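Local coordinates for protein UDP-N-acetylglucosamine 2-epimerase (Listeria monocytogenes, PDB 3OT5) that probably interconverts UDP-N-acetylglucosamine and UDP-N-acetylmannosamine by inverting the configuration at the sugar's C2 carbon, at residues Ile110-His121 / Thr134-Glu145. Sequence-based numbering, arbitrary orientation.
Sequences IAAENPDIVLVH and TFYQQKMLGHVE
Bends at chi2 (49°), chi3 and chi4 fold the Lys139 chain over Ile110 CG2 and back to the loop after helix 95-113, where Asn114, its CG trans to the backbone N (chi1 -166°), offers OD1. Lys139 NZ lies 2.5 Å from Asn114 OD1, short for a hydrogen bond and so of doubtful exact length, almost in line with the C=O bond, and makes a weak second bond to Pro115 O. These contacts lie just before the N-terminal ends of two parallel strands of the Rossmann-like domain, 117-121 and 140-144, joined by helix 125-136 in a beta-alpha-beta crossover. A Schellman motif with Gln138 as C-prime residue ends that helix and turns the chain into strand 140-144. From Val118 N to Met140 O (2.9 Å) through Val144 N to Val120 O, four nearly straight backbone bonds zip the strands together. On one side of the sheet, Leu119 CD2 lies 3.6 Å from Gly142 CA, directly against the glycine backbone; helices 37-51 and 380-392 pack here. On the other, Thr134 OG1, bonded to Ala130 O within its helix, touches both Ile110 CD1 (3.2 Å) and Val118 CB (3.3 Å). At the C-terminal ends, Glu145, whose carboxylate forms a salt bridge with Lys42, sets its CB against the His121 ring off-centre, 4.1 Å from the centroid, while Val144 O sits over a face of that ring, displaced toward its rim.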
loop_
_atom_site.group_PDB
_atom_site.type_symbol
_atom_site.label_atom_id
_atom_site.label_comp_id
_atom_site.label_asym_id
_atom_site.label_seq_id
_atom_site.Cartn_x
_atom_site.Cartn_y
_atom_site.Cartn_z
ATOM N N ILE A 110 8.448 19.550 16.091
ATOM C CA ILE A 110 9.853 19.213 15.899
ATOM C C ILE A 110 10.767 20.072 16.775
ATOM O O ILE A 110 11.670 19.554 17.433
ATOM C CB ILE A 110 10.258 19.344 14.433
ATOM C CG1 ILE A 110 9.532 18.281 13.598
ATOM C CG2 ILE A 110 11.747 19.183 14.285
ATOM C CD1 ILE A 110 9.728 18.416 12.127
ATOM N N ALA A 111 10.520 21.377 16.797
ATOM C CA ALA A 111 11.317 22.305 17.604
ATOM C C ALA A 111 11.370 21.880 19.066
ATOM O O ALA A 111 12.427 21.945 19.695
ATOM C CB ALA A 111 10.761 23.738 17.496
ATOM N N ALA A 112 10.226 21.446 19.592
ATOM C CA ALA A 112 10.114 21.021 20.980
ATOM C C ALA A 112 10.709 19.624 21.232
ATOM O O ALA A 112 11.564 19.462 22.103
ATOM C CB ALA A 112 8.653 21.055 21.413
ATOM N N GLU A 113 10.255 18.632 20.472
ATOM C CA GLU A 113 10.717 17.246 20.633
ATOM C C GLU A 113 12.189 17.033 20.284
ATOM O O GLU A 113 12.847 16.146 20.857
ATOM C CB GLU A 113 9.847 16.299 19.790
ATOM C CG GLU A 113 8.380 16.236 20.241
ATOM C CD GLU A 113 8.192 15.593 21.616
ATOM O OE1 GLU A 113 8.832 14.549 21.904
ATOM O OE2 GLU A 113 7.369 16.114 22.398
ATOM N N ASN A 114 12.689 17.841 19.349
ATOM C CA ASN A 114 14.082 17.796 18.867
ATOM C C ASN A 114 14.542 16.389 18.472
ATOM O O ASN A 114 15.545 15.879 18.993
ATOM C CB ASN A 114 15.052 18.400 19.893
ATOM C CG ASN A 114 16.448 18.686 19.300
ATOM O OD1 ASN A 114 16.610 18.772 18.077
ATOM N ND2 ASN A 114 17.448 18.864 20.173
ATOM N N PRO A 115 13.797 15.746 17.565
ATOM C CA PRO A 115 14.197 14.436 17.123
ATOM C C PRO A 115 15.426 14.496 16.245
ATOM O O PRO A 115 15.723 15.528 15.635
ATOM C CB PRO A 115 13.015 13.983 16.271
ATOM C CG PRO A 115 12.448 15.251 15.733
ATOM C CD PRO A 115 12.559 16.189 16.899
ATOM N N ASP A 116 16.130 13.376 16.182
ATOM C CA ASP A 116 17.301 13.255 15.340
ATOM C C ASP A 116 16.885 13.064 13.895
ATOM O O ASP A 116 17.599 13.441 12.977
ATOM C CB ASP A 116 18.109 12.070 15.795
ATOM C CG ASP A 116 18.619 12.251 17.185
ATOM O OD1 ASP A 116 19.002 13.389 17.514
ATOM O OD2 ASP A 116 18.647 11.275 17.944
ATOM N N ILE A 117 15.718 12.475 13.687
ATOM C CA ILE A 117 15.269 12.236 12.339
ATOM C C ILE A 117 13.780 12.151 12.302
ATOM O O ILE A 117 13.147 11.631 13.215
ATOM C CB ILE A 117 15.900 10.959 11.756
ATOM C CG1 ILE A 117 15.480 10.752 10.295
ATOM C CG2 ILE A 117 15.522 9.729 12.591
ATOM C CD1 ILE A 117 16.174 9.576 9.643
ATOM N N VAL A 118 13.223 12.688 11.234
ATOM C CA VAL A 118 11.800 12.676 11.034
ATOM C C VAL A 118 11.540 11.838 9.806
ATOM O O VAL A 118 12.238 11.991 8.787
ATOM C CB VAL A 118 11.252 14.077 10.819
ATOM C CG1 VAL A 118 9.724 14.022 10.625
ATOM C CG2 VAL A 118 11.600 14.948 12.004
ATOM N N LEU A 119 10.554 10.944 9.902
ATOM C CA LEU A 119 10.209 10.087 8.781
ATOM C C LEU A 119 8.839 10.450 8.278
ATOM O O LEU A 119 7.861 10.461 9.043
ATOM C CB LEU A 119 10.240 8.605 9.152
ATOM C CG LEU A 119 11.564 8.087 9.698
ATOM C CD1 LEU A 119 11.416 6.629 10.132
ATOM C CD2 LEU A 119 12.676 8.269 8.667
ATOM N N VAL A 120 8.786 10.781 6.990
ATOM C CA VAL A 120 7.543 11.123 6.323
ATOM C C VAL A 120 7.355 10.044 5.274
ATOM O O VAL A 120 8.331 9.408 4.794
ATOM C CB VAL A 120 7.568 12.540 5.720
ATOM C CG1 VAL A 120 7.811 13.619 6.861
ATOM C CG2 VAL A 120 8.622 12.645 4.661
ATOM N N HIS A 121 6.106 9.816 4.914
ATOM C CA HIS A 121 5.807 8.782 3.973
ATOM C C HIS A 121 5.177 9.241 2.674
ATOM O O HIS A 121 4.306 10.119 2.642
ATOM C CB HIS A 121 4.837 7.785 4.607
ATOM C CG HIS A 121 4.490 6.644 3.708
ATOM N ND1 HIS A 121 3.623 6.775 2.644
ATOM C CD2 HIS A 121 4.910 5.356 3.696
ATOM C CE1 HIS A 121 3.528 5.616 2.012
ATOM N NE2 HIS A 121 4.292 4.738 2.637
ATOM N N THR A 134 10.675 19.903 8.809
ATOM C CA THR A 134 11.855 19.146 9.218
ATOM C C THR A 134 13.121 19.862 8.697
ATOM O O THR A 134 14.111 20.040 9.433
ATOM C CB THR A 134 11.758 17.672 8.714
ATOM O OG1 THR A 134 10.653 17.025 9.363
ATOM C CG2 THR A 134 13.019 16.888 8.995
ATOM N N PHE A 135 13.072 20.313 7.447
ATOM C CA PHE A 135 14.192 21.038 6.866
ATOM C C PHE A 135 14.374 22.379 7.570
ATOM O O PHE A 135 15.503 22.778 7.900
ATOM C CB PHE A 135 13.988 21.279 5.382
ATOM C CG PHE A 135 14.957 22.268 4.811
ATOM C CD1 PHE A 135 16.283 21.936 4.649
ATOM C CD2 PHE A 135 14.539 23.527 4.433
ATOM C CE1 PHE A 135 17.174 22.847 4.144
ATOM C CE2 PHE A 135 15.433 24.449 3.925
ATOM C CZ PHE A 135 16.743 24.113 3.784
ATOM N N TYR A 136 13.277 23.088 7.790
ATOM C CA TYR A 136 13.379 24.370 8.479
ATOM C C TYR A 136 13.995 24.193 9.840
ATOM O O TYR A 136 14.760 25.034 10.280
ATOM C CB TYR A 136 12.036 25.108 8.576
ATOM C CG TYR A 136 11.502 25.611 7.257
ATOM C CD1 TYR A 136 12.373 26.016 6.242
ATOM C CD2 TYR A 136 10.140 25.861 7.081
ATOM C CE1 TYR A 136 11.903 26.527 5.052
ATOM C CE2 TYR A 136 9.655 26.400 5.876
ATOM C CZ TYR A 136 10.548 26.730 4.876
ATOM O OH TYR A 136 10.116 27.276 3.694
ATOM N N GLN A 137 13.712 23.061 10.480
ATOM C CA GLN A 137 14.269 22.763 11.807
ATOM C C GLN A 137 15.637 22.112 11.738
ATOM O O GLN A 137 16.192 21.715 12.758
ATOM C CB GLN A 137 13.315 21.854 12.579
ATOM C CG GLN A 137 12.053 22.545 12.924
ATOM C CD GLN A 137 12.293 23.689 13.839
ATOM O OE1 GLN A 137 13.154 23.620 14.718
ATOM N NE2 GLN A 137 11.521 24.755 13.669
ATOM N N GLN A 138 16.180 22.026 10.535
ATOM C CA GLN A 138 17.476 21.416 10.293
ATOM C C GLN A 138 17.652 20.032 10.929
ATOM O O GLN A 138 18.683 19.747 11.549
ATOM C CB GLN A 138 18.592 22.367 10.685
ATOM C CG GLN A 138 18.565 23.636 9.857
ATOM C CD GLN A 138 19.747 24.532 10.117
ATOM O OE1 GLN A 138 20.309 24.549 11.217
ATOM N NE2 GLN A 138 20.137 25.292 9.100
ATOM N N LYS A 139 16.631 19.187 10.762
ATOM C CA LYS A 139 16.653 17.805 11.239
ATOM C C LYS A 139 16.792 16.911 10.030
ATOM O O LYS A 139 16.369 17.265 8.924
ATOM C CB LYS A 139 15.357 17.397 11.937
ATOM C CG LYS A 139 15.146 17.712 13.400
ATOM C CD LYS A 139 15.431 19.109 13.793
ATOM C CE LYS A 139 16.850 19.269 14.280
ATOM N NZ LYS A 139 17.002 18.588 15.596
ATOM N N MET A 140 17.351 15.731 10.243
ATOM C CA MET A 140 17.497 14.807 9.160
ATOM C C MET A 140 16.096 14.328 8.752
ATOM O O MET A 140 15.228 14.091 9.603
ATOM C CB MET A 140 18.391 13.652 9.564
ATOM C CG MET A 140 18.694 12.738 8.422
ATOM S SD MET A 140 19.863 11.497 8.908
ATOM C CE MET A 140 20.047 10.585 7.368
ATOM N N LEU A 141 15.883 14.237 7.446
ATOM C CA LEU A 141 14.609 13.827 6.880
ATOM C C LEU A 141 14.739 12.506 6.145
ATOM O O LEU A 141 15.557 12.359 5.237
ATOM C CB LEU A 141 14.092 14.895 5.902
ATOM C CG LEU A 141 12.724 14.622 5.271
ATOM C CD1 LEU A 141 11.660 14.413 6.337
ATOM C CD2 LEU A 141 12.322 15.764 4.342
ATOM N N GLY A 142 13.922 11.546 6.548
ATOM C CA GLY A 142 13.911 10.241 5.924
ATOM C C GLY A 142 12.596 10.126 5.176
ATOM O O GLY A 142 11.537 10.483 5.712
ATOM N N HIS A 143 12.660 9.617 3.950
ATOM C CA HIS A 143 11.464 9.487 3.113
ATOM C C HIS A 143 11.153 8.024 2.840
ATOM O O HIS A 143 11.884 7.339 2.112
ATOM C CB HIS A 143 11.689 10.318 1.852
ATOM C CG HIS A 143 10.485 10.480 0.981
ATOM N ND1 HIS A 143 10.581 10.724 -0.371
ATOM C CD2 HIS A 143 9.164 10.376 1.251
ATOM C CE1 HIS A 143 9.371 10.827 -0.883
ATOM N NE2 HIS A 143 8.493 10.609 0.078
ATOM N N VAL A 144 10.076 7.541 3.467
ATOM C CA VAL A 144 9.639 6.159 3.320
ATOM C C VAL A 144 8.812 6.104 2.056
ATOM O O VAL A 144 7.933 6.922 1.884
ATOM C CB VAL A 144 8.816 5.691 4.525
ATOM C CG1 VAL A 144 8.377 4.256 4.330
ATOM C CG2 VAL A 144 9.639 5.833 5.817
ATOM N N GLU A 145 9.077 5.107 1.196
ATOM C CA GLU A 145 8.421 4.973 -0.106
ATOM C C GLU A 145 8.856 6.172 -0.955
ATOM O O GLU A 145 8.040 6.987 -1.413
ATOM C CB GLU A 145 6.893 4.847 -0.016
ATOM C CG GLU A 145 6.244 4.686 -1.386
ATOM C CD GLU A 145 4.737 4.512 -1.339
ATOM O OE1 GLU A 145 4.046 5.497 -1.683
ATOM O OE2 GLU A 145 4.244 3.427 -0.929
#